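Local coordinates for protein anaerobically-induced outer membrane porin OprE (Pseudomonas aeruginosa, PDB 4FRX) that forms a beta-barrel of the OprD family in the bacterial outer membrane and probably acts as a porin, at residues G146-T151 / L158-L163; N174-I179 / S189-K194; V265-Y270 / D307-F312; D328-K333 / E381-L386. All coordinates share one frame; numbering follows the deposited sequence.

Contact 1 (G146-T151 / L158-L163); sequences GQVTST and LVAGQL
Val159 CG2 stands trans to its own backbone N. Thr149 OG1 lies between its backbone N and carbonyl carbon (chi1 64°), which leaves CG2 beside the N. These torsions bring Thr149 CG2 and Val159 CG2 to 3.6 Å on one face of a beta hairpin of the porin barrel. The same Val159 methyl also meets Gln147. Gln147 CG is trans to the backbone N (chi1 177°), and the chain runs on extended to CD. Its CG comes to 3.7 Å from Val159 CG2. Its CD packs against this methyl as well. Beyond that, Gln147 OE1 is held by the hydroxyl of Tyr197 on strand 195-203, which fixes the amide end.

The two strands run antiparallel, 179° apart, with their axes 4.7 Å from each other. Gly146 with Gln162, Val148 with Ala160 and Ser150 with Leu158 are hydrogen-bonded pairs, each joined by two backbone bonds. Gln147 with Gly161 and Thr149 with Val159 are the non-hydrogen-bonded pairs between them. At the first of these the CA atoms are only 4.0 Å apart, and Gly161 brings no side chain to the tight spot beside Gln147 CB.

Strand 117-121 continues the barrel wall beyond Thr149, and strand 195-203 does so beyond Val159. The other face carries, among others, Ser150, whose hydroxyl is bonded to Thr117 and Asp152 N. There Val148 CG1 lies 4.1 Å from Ala160 CB.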
loop_
_atom_site.group_PDB
_atom_site.type_symbol
_atom_site.label_atom_id
_atom_site.label_comp_id
_atom_site.label_asym_id
_atom_site.label_seq_id
_atom_site.Cartn_x
_atom_site.Cartn_y
_atom_site.Cartn_z
ATOM N N GLY A 146 -4.495 11.604 -13.300
ATOM C CA GLY A 146 -4.983 11.102 -14.576
ATOM C C GLY A 146 -4.223 9.825 -14.876
ATOM O O GLY A 146 -3.047 9.731 -14.550
ATOM N N GLN A 147 -4.877 8.851 -15.504
ATOM C CA GLN A 147 -4.259 7.543 -15.737
ATOM C C GLN A 147 -4.844 6.824 -16.952
ATOM O O GLN A 147 -6.055 6.825 -17.155
ATOM C CB GLN A 147 -4.450 6.667 -14.485
ATOM C CG GLN A 147 -3.920 5.268 -14.610
ATOM C CD GLN A 147 -4.239 4.417 -13.393
ATOM O OE1 GLN A 147 -3.449 4.348 -12.455
ATOM N NE2 GLN A 147 -5.375 3.729 -13.426
ATOM N N VAL A 148 -3.984 6.198 -17.751
ATOM C CA VAL A 148 -4.444 5.313 -18.816
ATOM C C VAL A 148 -3.975 3.882 -18.553
ATOM O O VAL A 148 -2.838 3.655 -18.168
ATOM C CB VAL A 148 -3.975 5.785 -20.217
ATOM C CG1 VAL A 148 -2.466 5.842 -20.295
ATOM C CG2 VAL A 148 -4.523 4.870 -21.302
ATOM N N THR A 149 -4.870 2.918 -18.729
ATOM C CA THR A 149 -4.504 1.514 -18.596
ATOM C C THR A 149 -4.965 0.807 -19.850
ATOM O O THR A 149 -5.953 1.209 -20.455
ATOM C CB THR A 149 -5.199 0.850 -17.388
ATOM O OG1 THR A 149 -6.615 0.857 -17.599
ATOM C CG2 THR A 149 -4.896 1.618 -16.106
ATOM N N SER A 150 -4.268 -0.251 -20.241
ATOM C CA SER A 150 -4.647 -0.957 -21.457
ATOM C C SER A 150 -4.316 -2.447 -21.411
ATOM O O SER A 150 -3.251 -2.834 -20.950
ATOM C CB SER A 150 -3.957 -0.304 -22.660
ATOM O OG SER A 150 -4.241 -1.000 -23.863
ATOM N N THR A 151 -5.235 -3.280 -21.891
ATOM C CA THR A 151 -4.948 -4.697 -22.082
ATOM C C THR A 151 -5.059 -5.085 -23.559
ATOM O O THR A 151 -5.056 -6.263 -23.902
ATOM C CB THR A 151 -5.837 -5.607 -21.197
ATOM O OG1 THR A 151 -7.225 -5.340 -21.446
ATOM C CG2 THR A 151 -5.542 -5.362 -19.724
ATOM N N LEU A 158 -0.832 -2.699 -19.293
ATOM C CA LEU A 158 0.010 -1.507 -19.274
ATOM C C LEU A 158 -0.658 -0.347 -18.557
ATOM O O LEU A 158 -1.889 -0.263 -18.501
ATOM C CB LEU A 158 0.339 -1.090 -20.701
ATOM C CG LEU A 158 1.010 -2.177 -21.543
ATOM C CD1 LEU A 158 1.041 -1.740 -23.002
ATOM C CD2 LEU A 158 2.423 -2.433 -21.016
ATOM N N VAL A 159 0.149 0.545 -17.994
ATOM C CA VAL A 159 -0.401 1.687 -17.266
ATOM C C VAL A 159 0.585 2.844 -17.308
ATOM O O VAL A 159 1.801 2.642 -17.374
ATOM C CB VAL A 159 -0.795 1.307 -15.792
ATOM C CG1 VAL A 159 0.425 0.906 -14.981
ATOM C CG2 VAL A 159 -1.547 2.446 -15.090
ATOM N N ALA A 160 0.041 4.054 -17.337
ATOM C CA ALA A 160 0.820 5.275 -17.252
ATOM C C ALA A 160 -0.101 6.306 -16.634
ATOM O O ALA A 160 -1.291 6.321 -16.921
ATOM C CB ALA A 160 1.268 5.726 -18.636
ATOM N N GLY A 161 0.438 7.161 -15.779
ATOM C CA GLY A 161 -0.390 8.146 -15.117
ATOM C C GLY A 161 0.433 9.235 -14.467
ATOM O O GLY A 161 1.664 9.199 -14.476
ATOM N N GLN A 162 -0.275 10.214 -13.930
ATOM C CA GLN A 162 0.319 11.337 -13.235
ATOM C C GLN A 162 -0.569 11.610 -12.039
ATOM O O GLN A 162 -1.789 11.764 -12.205
ATOM C CB GLN A 162 0.306 12.566 -14.145
ATOM C CG GLN A 162 0.766 13.840 -13.460
ATOM C CD GLN A 162 0.808 15.033 -14.399
ATOM O OE1 GLN A 162 0.750 14.879 -15.618
ATOM N NE2 GLN A 162 0.913 16.231 -13.834
ATOM N N LEU A 163 0.019 11.664 -10.840
ATOM C CA LEU A 163 -0.741 11.981 -9.628
ATOM C C LEU A 163 -0.349 13.357 -9.100
ATOM O O LEU A 163 0.799 13.776 -9.207
ATOM C CB LEU A 163 -0.502 10.925 -8.536
ATOM C CG LEU A 163 -0.704 9.473 -8.950
ATOM C CD1 LEU A 163 -0.423 8.519 -7.805
ATOM C CD2 LEU A 163 -2.135 9.309 -9.456
#

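Contact 2 (N174-I179 / S189-K194); sequences NRSLSI and SRDSNK
Leu177 and Ser192 pair as a single antiparallel bridge of the hydrogen-bonded kind, with their CA atoms 5.2 Å apart. Leu177 N gives its hydrogen to Ser192 O at 2.8 Å, and Ser192 N returns a bond to Leu177 O. Both bonds are short but bent, the first to 145° at the hydrogen.

The side chains extend the joint on both sides of the bridge. Ser178 OG, swung trans to its backbone N (chi1 -170°), donates to Arg190 O at 2.8 Å, nearly in line with the carbonyl. Toward the other end, Ser176 CB sits against the carboxylate of Asp191, 3.5 Å from its CG. A water spans the same pair: it donates to Asp191 OD1 at 3.0 Å and is weakly bonded to Ser176 OG. Asp191 OD2 forms a salt bridge with Arg315, which also bonds to Ser176 O.

The loop between strands 174-176 and 195-203 is thus folded back on itself. Its joint is mainly polar. Backbone bonds and one serine hydroxyl link the segments directly, while Arg315 ties both to another loop. The arginine probably favours a charged Asp191.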
loop_
_atom_site.group_PDB
_atom_site.type_symbol
_atom_site.label_atom_id
_atom_site.label_comp_id
_atom_site.label_asym_id
_atom_site.label_seq_id
_atom_site.Cartn_x
_atom_site.Cartn_y
_atom_site.Cartn_z
ATOM N N ASN A 174 -7.332 16.688 0.268
ATOM C CA ASN A 174 -6.237 16.370 -0.634
ATOM C C ASN A 174 -5.052 17.283 -0.364
ATOM O O ASN A 174 -5.213 18.491 -0.185
ATOM C CB ASN A 174 -6.696 16.497 -2.084
ATOM C CG ASN A 174 -7.557 15.327 -2.516
ATOM O OD1 ASN A 174 -8.736 15.485 -2.825
ATOM N ND2 ASN A 174 -6.962 14.140 -2.546
ATOM N N ARG A 175 -3.862 16.695 -0.317
ATOM C CA ARG A 175 -2.632 17.439 -0.068
ATOM C C ARG A 175 -1.579 17.003 -1.073
ATOM O O ARG A 175 -1.707 15.942 -1.684
ATOM C CB ARG A 175 -2.134 17.154 1.352
ATOM C CG ARG A 175 -3.139 17.491 2.441
ATOM C CD ARG A 175 -2.651 17.004 3.793
ATOM N NE ARG A 175 -1.374 17.615 4.159
ATOM C CZ ARG A 175 -0.647 17.251 5.210
ATOM N NH1 ARG A 175 -1.069 16.268 5.995
ATOM N NH2 ARG A 175 0.507 17.859 5.470
ATOM N N SER A 176 -0.536 17.813 -1.246
ATOM C CA SER A 176 0.562 17.447 -2.130
ATOM C C SER A 176 1.339 16.220 -1.640
ATOM O O SER A 176 1.212 15.801 -0.489
ATOM C CB SER A 176 1.479 18.652 -2.365
ATOM O OG SER A 176 0.804 19.609 -3.170
ATOM N N LEU A 177 2.118 15.623 -2.537
ATOM C CA LEU A 177 2.822 14.365 -2.242
ATOM C C LEU A 177 4.201 14.562 -1.597
ATOM O O LEU A 177 4.916 15.506 -1.909
ATOM C CB LEU A 177 2.955 13.546 -3.530
ATOM C CG LEU A 177 1.647 13.350 -4.307
ATOM C CD1 LEU A 177 1.895 12.774 -5.690
ATOM C CD2 LEU A 177 0.695 12.458 -3.525
ATOM N N SER A 178 4.594 13.661 -0.705
ATOM C CA SER A 178 5.917 13.784 -0.102
ATOM C C SER A 178 6.464 12.392 0.227
ATOM O O SER A 178 5.846 11.380 -0.118
ATOM C CB SER A 178 5.890 14.697 1.136
ATOM O OG SER A 178 7.205 15.004 1.581
ATOM N N ILE A 179 7.640 12.359 0.849
ATOM C CA ILE A 179 8.289 11.118 1.259
ATOM C C ILE A 179 8.810 11.317 2.683
ATOM O O ILE A 179 8.888 12.459 3.151
ATOM C CB ILE A 179 9.464 10.739 0.314
ATOM C CG1 ILE A 179 10.613 11.741 0.433
ATOM C CG2 ILE A 179 8.993 10.626 -1.155
ATOM C CD1 ILE A 179 11.804 11.410 -0.461
ATOM N N SER A 189 8.755 21.095 6.238
ATOM C CA SER A 189 8.329 20.050 5.310
ATOM C C SER A 189 8.283 20.558 3.875
ATOM O O SER A 189 8.079 21.749 3.620
ATOM C CB SER A 189 6.962 19.506 5.718
ATOM O OG SER A 189 5.984 20.526 5.644
ATOM N N ARG A 190 8.487 19.646 2.934
ATOM C CA ARG A 190 8.412 19.988 1.523
ATOM C C ARG A 190 7.656 18.904 0.784
ATOM O O ARG A 190 7.634 17.743 1.199
ATOM C CB ARG A 190 9.807 20.158 0.919
ATOM C CG ARG A 190 10.589 21.337 1.481
ATOM C CD ARG A 190 9.985 22.672 1.058
ATOM N NE ARG A 190 10.804 23.810 1.483
ATOM C CZ ARG A 190 10.638 24.470 2.626
ATOM N NH1 ARG A 190 9.690 24.105 3.486
ATOM N NH2 ARG A 190 11.429 25.496 2.915
ATOM N N ASP A 191 7.026 19.281 -0.312
ATOM C CA ASP A 191 6.248 18.310 -1.051
ATOM C C ASP A 191 6.299 18.614 -2.532
ATOM O O ASP A 191 6.997 19.527 -2.965
ATOM C CB ASP A 191 4.808 18.261 -0.527
ATOM C CG ASP A 191 4.182 19.643 -0.380
ATOM O OD1 ASP A 191 4.472 20.526 -1.212
ATOM O OD2 ASP A 191 3.387 19.840 0.566
ATOM N N SER A 192 5.572 17.824 -3.304
ATOM C CA SER A 192 5.569 17.972 -4.744
ATOM C C SER A 192 4.192 17.632 -5.265
ATOM O O SER A 192 3.517 16.751 -4.720
ATOM C CB SER A 192 6.591 17.022 -5.353
ATOM O OG SER A 192 6.488 17.031 -6.757
ATOM N N ASN A 193 3.767 18.321 -6.317
ATOM C CA ASN A 193 2.456 18.044 -6.888
ATOM C C ASN A 193 2.523 17.339 -8.240
ATOM O O ASN A 193 1.565 17.374 -9.009
ATOM C CB ASN A 193 1.596 19.319 -6.970
ATOM C CG ASN A 193 2.213 20.389 -7.854
ATOM O OD1 ASN A 193 3.216 20.160 -8.528
ATOM N ND2 ASN A 193 1.616 21.574 -7.844
ATOM N N LYS A 194 3.659 16.704 -8.530
ATOM C CA LYS A 194 3.791 15.904 -9.741
ATOM C C LYS A 194 4.458 14.547 -9.498
ATOM O O LYS A 194 5.636 14.477 -9.155
ATOM C CB LYS A 194 4.560 16.666 -10.829
ATOM C CG LYS A 194 3.846 17.909 -11.333
ATOM C CD LYS A 194 4.724 18.710 -12.288
HETATM O O HOH W 1 3.679 20.628 -4.152
#

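Contact 3 (V265-Y270 / D307-F312); sequences VSSGYY and DSDFPF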
loop_
_atom_site.group_PDB
_atom_site.type_symbol
_atom_site.label_atom_id
_atom_site.label_comp_id
_atom_site.label_asym_id
_atom_site.label_seq_id
_atom_site.Cartn_x
_atom_site.Cartn_y
_atom_site.Cartn_z
ATOM N N VAL A 265 14.581 16.478 0.868
ATOM C CA VAL A 265 15.446 15.427 1.389
ATOM C C VAL A 265 14.682 14.162 1.756
ATOM O O VAL A 265 13.471 14.182 1.986
ATOM C CB VAL A 265 16.205 15.897 2.647
ATOM C CG1 VAL A 265 17.232 16.990 2.309
ATOM C CG2 VAL A 265 15.218 16.375 3.727
ATOM N N SER A 266 15.424 13.062 1.828
ATOM C CA SER A 266 14.883 11.780 2.245
ATOM C C SER A 266 15.571 11.378 3.533
ATOM O O SER A 266 16.755 11.670 3.730
ATOM C CB SER A 266 15.203 10.725 1.184
ATOM O OG SER A 266 15.042 9.413 1.701
ATOM N N SER A 267 14.851 10.681 4.400
ATOM C CA SER A 267 15.494 9.997 5.513
ATOM C C SER A 267 16.491 8.949 4.998
ATOM O O SER A 267 16.307 8.359 3.936
ATOM C CB SER A 267 14.445 9.312 6.403
ATOM O OG SER A 267 13.624 10.272 7.046
ATOM N N GLY A 268 17.554 8.746 5.761
ATOM C CA GLY A 268 18.589 7.783 5.441
ATOM C C GLY A 268 19.675 7.987 6.486
ATOM O O GLY A 268 19.405 8.528 7.556
ATOM N N TYR A 269 20.897 7.558 6.191
ATOM C CA TYR A 269 22.017 7.853 7.076
ATOM C C TYR A 269 23.230 8.241 6.242
ATOM O O TYR A 269 23.649 7.499 5.353
ATOM C CB TYR A 269 22.345 6.708 8.042
ATOM C CG TYR A 269 23.384 7.181 9.032
ATOM C CD1 TYR A 269 23.048 8.124 10.004
ATOM C CD2 TYR A 269 24.707 6.760 8.950
ATOM C CE1 TYR A 269 23.986 8.609 10.882
ATOM C CE2 TYR A 269 25.660 7.250 9.839
ATOM C CZ TYR A 269 25.283 8.181 10.793
ATOM O OH TYR A 269 26.199 8.693 11.693
ATOM N N TYR A 270 23.782 9.416 6.515
ATOM C CA TYR A 270 24.773 9.997 5.611
ATOM C C TYR A 270 26.074 10.316 6.299
ATOM O O TYR A 270 26.874 11.089 5.775
ATOM C CB TYR A 270 24.205 11.266 4.952
ATOM C CG TYR A 270 22.914 10.995 4.221
ATOM C CD1 TYR A 270 21.701 10.967 4.907
ATOM C CD2 TYR A 270 22.908 10.722 2.850
ATOM C CE1 TYR A 270 20.521 10.698 4.251
ATOM C CE2 TYR A 270 21.730 10.444 2.190
ATOM C CZ TYR A 270 20.541 10.432 2.891
ATOM O OH TYR A 270 19.350 10.174 2.244
ATOM N N ASP A 307 22.688 5.168 0.773
ATOM C CA ASP A 307 22.560 6.037 1.936
ATOM C C ASP A 307 21.132 6.413 2.329
ATOM O O ASP A 307 20.911 6.894 3.432
ATOM C CB ASP A 307 23.316 7.348 1.711
ATOM C CG ASP A 307 24.807 7.157 1.617
ATOM O OD1 ASP A 307 25.311 6.128 2.120
ATOM O OD2 ASP A 307 25.469 8.050 1.040
ATOM N N SER A 308 20.166 6.255 1.429
ATOM C CA SER A 308 18.805 6.683 1.771
ATOM C C SER A 308 17.927 5.486 2.086
ATOM O O SER A 308 18.207 4.363 1.639
ATOM C CB SER A 308 18.179 7.503 0.642
ATOM O OG SER A 308 17.556 6.651 -0.314
ATOM N N ASP A 309 16.887 5.726 2.877
ATOM C CA ASP A 309 15.808 4.754 3.039
ATOM C C ASP A 309 15.195 4.467 1.682
ATOM O O ASP A 309 15.397 5.197 0.704
ATOM C CB ASP A 309 14.698 5.290 3.947
ATOM C CG ASP A 309 15.152 5.536 5.382
ATOM O OD1 ASP A 309 16.311 5.233 5.759
ATOM O OD2 ASP A 309 14.309 6.041 6.142
ATOM N N PHE A 310 14.448 3.385 1.607
ATOM C CA PHE A 310 13.696 3.113 0.403
ATOM C C PHE A 310 12.590 4.159 0.265
ATOM O O PHE A 310 11.800 4.321 1.187
ATOM C CB PHE A 310 13.051 1.746 0.516
ATOM C CG PHE A 310 12.149 1.425 -0.636
ATOM C CD1 PHE A 310 12.679 1.089 -1.875
ATOM C CD2 PHE A 310 10.767 1.446 -0.477
ATOM C CE1 PHE A 310 11.850 0.776 -2.944
ATOM C CE2 PHE A 310 9.930 1.138 -1.529
ATOM C CZ PHE A 310 10.476 0.798 -2.773
ATOM N N PRO A 311 12.532 4.879 -0.875
ATOM C CA PRO A 311 11.521 5.939 -1.019
ATOM C C PRO A 311 10.174 5.456 -1.579
ATOM O O PRO A 311 10.111 4.606 -2.475
ATOM C CB PRO A 311 12.182 6.908 -2.008
ATOM C CG PRO A 311 12.934 5.981 -2.941
ATOM C CD PRO A 311 13.459 4.852 -2.021
ATOM N N PHE A 312 9.097 6.027 -1.043
ATOM C CA PHE A 312 7.728 5.742 -1.470
ATOM C C PHE A 312 6.831 6.896 -0.999
ATOM O O PHE A 312 7.159 7.595 -0.025
ATOM C CB PHE A 312 7.229 4.404 -0.906
ATOM C CG PHE A 312 7.350 4.290 0.588
ATOM C CD1 PHE A 312 8.565 3.955 1.177
ATOM C CD2 PHE A 312 6.254 4.517 1.404
ATOM C CE1 PHE A 312 8.687 3.849 2.560
ATOM C CE2 PHE A 312 6.364 4.411 2.796
ATOM C CZ PHE A 312 7.580 4.067 3.369
HETATM O O HOH W 2 26.391 6.793 5.308
HETATM O O HOH W 3 27.187 9.710 3.288
#
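The phenol ring of Tyr270 lies across Asp307. One face of the ring is set against Asp307 O, which sits 3.6 Å above the plane and offset toward the rim. Tyr270 CE2 also meets Asp307 CB at 3.5 Å. The ring and carboxylate planes are turned 73° apart, so the two groups do not stack. The hydroxyl end reaches on to Ser308, with Tyr270 OH 3.3 Å from Ser308 CB. That hydroxyl is hydrogen-bonded to the carbonyl of Glu278, which holds the far end of the ring.

Asp309 makes the second side-chain contact. Its CG lies beside its own backbone N (chi1 -64°), which sets the carboxylate alongside Ser267 and Gly268. Asp309 OD2 is 3.3 Å from Ser267 CB, and OD1 faces Gly268 CA and is bonded to the backbone N of Ala337.

Two backbone bonds join the segments. Tyr269 N donates to Asp307 O at 2.8 Å, and Asp309 N donates to Ser267 O at 2.9 Å. Ser267 O also accepts from Ser266 OG, which approaches from the opposite face of the carbonyl plane. Gly268 fits closely between the two bonds, with its CA 3.8 Å from Ser308 CA. Two waters link the carboxylate of Asp307 to the carbonyls of Tyr269 and Tyr270, the first through a weak bond.

The contact joins two long loops of the porin. Short strand 266-267 pairs with strand 276-277. The loop holding 307-312 follows strand 295-305, and Ser308 is bonded through its backbone to Asp280 at the start of strand 280-292.

Contact 4 (D328-K333 / E381-L386); sequences DVQIGK and ERDISL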
loop_
_atom_site.group_PDB
_atom_site.type_symbol
_atom_site.label_atom_id
_atom_site.label_comp_id
_atom_site.label_asym_id
_atom_site.label_seq_id
_atom_site.Cartn_x
_atom_site.Cartn_y
_atom_site.Cartn_z
ATOM N N ASP A 328 6.861 -4.986 4.045
ATOM C CA ASP A 328 5.849 -4.018 4.465
ATOM C C ASP A 328 4.787 -4.798 5.218
ATOM O O ASP A 328 3.969 -5.476 4.612
ATOM C CB ASP A 328 5.240 -3.264 3.277
ATOM C CG ASP A 328 4.285 -2.140 3.712
ATOM O OD1 ASP A 328 3.312 -2.408 4.447
ATOM O OD2 ASP A 328 4.499 -0.978 3.309
ATOM N N VAL A 329 4.814 -4.689 6.543
ATOM C CA VAL A 329 3.988 -5.513 7.421
ATOM C C VAL A 329 3.133 -4.623 8.330
ATOM O O VAL A 329 2.898 -3.461 8.013
ATOM C CB VAL A 329 4.844 -6.528 8.221
ATOM C CG1 VAL A 329 5.462 -7.554 7.265
ATOM C CG2 VAL A 329 5.967 -5.816 8.972
ATOM N N GLN A 330 2.646 -5.163 9.442
ATOM C CA GLN A 330 1.584 -4.472 10.169
ATOM C C GLN A 330 2.075 -3.189 10.821
ATOM O O GLN A 330 1.390 -2.167 10.795
ATOM C CB GLN A 330 0.917 -5.401 11.201
ATOM C CG GLN A 330 -0.216 -4.736 11.958
ATOM C CD GLN A 330 -0.907 -5.669 12.937
ATOM O OE1 GLN A 330 -0.811 -6.893 12.819
ATOM N NE2 GLN A 330 -1.618 -5.087 13.912
ATOM N N ILE A 331 3.265 -3.237 11.407
ATOM C CA ILE A 331 3.811 -2.051 12.060
ATOM C C ILE A 331 4.969 -1.486 11.247
ATOM O O ILE A 331 4.888 -0.356 10.759
ATOM C CB ILE A 331 4.250 -2.335 13.508
ATOM C CG1 ILE A 331 3.034 -2.708 14.367
ATOM C CG2 ILE A 331 4.992 -1.131 14.096
ATOM C CD1 ILE A 331 3.388 -3.087 15.823
ATOM N N GLY A 332 6.026 -2.276 11.081
ATOM C CA GLY A 332 7.235 -1.788 10.429
ATOM C C GLY A 332 7.235 -2.006 8.927
ATOM O O GLY A 332 6.337 -2.666 8.390
ATOM N N LYS A 333 8.233 -1.446 8.243
ATOM C CA LYS A 333 8.410 -1.706 6.818
ATOM C C LYS A 333 9.828 -2.179 6.489
ATOM O O LYS A 333 10.115 -2.533 5.344
ATOM C CB LYS A 333 8.057 -0.469 5.976
ATOM C CG LYS A 333 6.619 0.018 6.160
ATOM C CD LYS A 333 6.323 1.221 5.264
ATOM C CE LYS A 333 4.949 1.839 5.580
ATOM N NZ LYS A 333 3.835 0.861 5.390
ATOM N N GLU A 381 9.930 -8.024 13.951
ATOM C CA GLU A 381 8.484 -7.965 14.082
ATOM C C GLU A 381 7.872 -9.357 13.916
ATOM O O GLU A 381 8.324 -10.158 13.095
ATOM C CB GLU A 381 7.867 -6.974 13.065
ATOM C CG GLU A 381 6.314 -6.888 13.153
ATOM C CD GLU A 381 5.710 -5.653 12.469
ATOM O OE1 GLU A 381 6.410 -4.639 12.282
ATOM O OE2 GLU A 381 4.514 -5.696 12.118
ATOM N N ARG A 382 6.852 -9.648 14.710
ATOM C CA ARG A 382 6.073 -10.863 14.514
ATOM C C ARG A 382 4.614 -10.465 14.354
ATOM O O ARG A 382 4.050 -9.800 15.239
ATOM C CB ARG A 382 6.233 -11.813 15.720
ATOM C CG ARG A 382 5.398 -13.099 15.631
ATOM C CD ARG A 382 5.714 -14.054 16.803
ATOM N NE ARG A 382 7.138 -14.332 16.928
ATOM C CZ ARG A 382 7.861 -13.789 17.908
ATOM N NH1 ARG A 382 7.261 -12.978 18.787
ATOM N NH2 ARG A 382 9.161 -14.026 18.040
ATOM N N ASP A 383 4.016 -10.845 13.225
ATOM C CA ASP A 383 2.603 -10.568 12.970
ATOM C C ASP A 383 1.828 -11.870 12.925
ATOM O O ASP A 383 2.361 -12.893 12.529
ATOM C CB ASP A 383 2.379 -9.899 11.605
ATOM C CG ASP A 383 2.933 -8.503 11.524
ATOM O OD1 ASP A 383 3.423 -7.998 12.542
ATOM O OD2 ASP A 383 2.870 -7.910 10.425
ATOM N N ILE A 384 0.563 -11.809 13.317
ATOM C CA ILE A 384 -0.381 -12.886 13.042
ATOM C C ILE A 384 -1.660 -12.276 12.495
ATOM O O ILE A 384 -2.020 -11.131 12.812
ATOM C CB ILE A 384 -0.699 -13.745 14.298
ATOM C CG1 ILE A 384 -1.346 -12.900 15.397
ATOM C CG2 ILE A 384 0.563 -14.431 14.829
ATOM C CD1 ILE A 384 -2.862 -12.950 15.403
ATOM N N SER A 385 -2.347 -13.040 11.665
ATOM C CA SER A 385 -3.656 -12.648 11.202
ATOM C C SER A 385 -4.518 -13.887 11.231
ATOM O O SER A 385 -4.188 -14.897 10.614
ATOM C CB SER A 385 -3.584 -12.062 9.789
ATOM O OG SER A 385 -4.862 -11.584 9.376
ATOM N N LEU A 386 -5.599 -13.812 11.998
ATOM C CA LEU A 386 -6.606 -14.859 12.053
ATOM C C LEU A 386 -7.879 -14.269 11.464
ATOM O O LEU A 386 -8.342 -13.226 11.915
ATOM C CB LEU A 386 -6.849 -15.262 13.510
ATOM C CG LEU A 386 -7.904 -16.340 13.768
ATOM C CD1 LEU A 386 -7.470 -17.672 13.166
ATOM C CD2 LEU A 386 -8.153 -16.481 15.263
HETATM O O HOH W 4 -1.094 -8.934 11.032
#
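Glu381 OE1 takes the backbone N-H of Gly332 at 2.7 Å. The other oxygen, Glu381 OE2, accepts from Ile331 N at 2.8 Å. Both bonds use syn lone pairs, so the carboxylate holds two successive peptide N-H groups at once. The extended side chain of Glu381 (chi1 179°, CG trans to the backbone N) carries it from the strand to the loop.

A third N-H is held next door. Gln330 N donates to Asp383 OD2 at 2.9 Å, on the syn side but 19° out of the carboxylate plane. Glu381 OE2 and Asp383 OD1 are only 2.6 Å apart, so one of the two acids probably holds a proton. Val329 packs close by: its CG2 lies 3.5 Å from Glu381 CD, and its CB lies 3.3 Å from Asp383 OD2. A water donates to both Gln330 OE1 and Ile384 O, while Gln330 NE2 is bonded to Glu425.

Together these bonds fix the turn at 329-332 against the barrel wall. The turn belongs to the long loop between strands 295-305 and 340-349. Strand 377-389, which supplies both acids, is flanked by strands 358-370 and 399-409. Ile331 also reaches strand 423-434 at Gln423 and Glu425.

How the contacts relate
Contact 1 is part of the barrel wall, and contact 4 fastens a loop to that wall on the opposite side of the chain's centre. Their centres lie about 31 Å apart. Contacts 2 and 3, made largely by loops, form a path between them. Strand 156-167 of contact 1 neighbours strand 174-176 of contact 2, and Leu163 O meets Leu177 CD1 at 3.8 Å. Contacts 2 and 3 have centres about 16 Å apart and touch where Ile179 CG2 packs 3.7 Å from Phe312 O. Contact 3 then meets contact 4 through Phe312 CZ, 3.6 Å from Lys333 CD. Bound detergent lies about 7 Å from the side chains of Leu158 in contact 1 and Ile384 in contact 4.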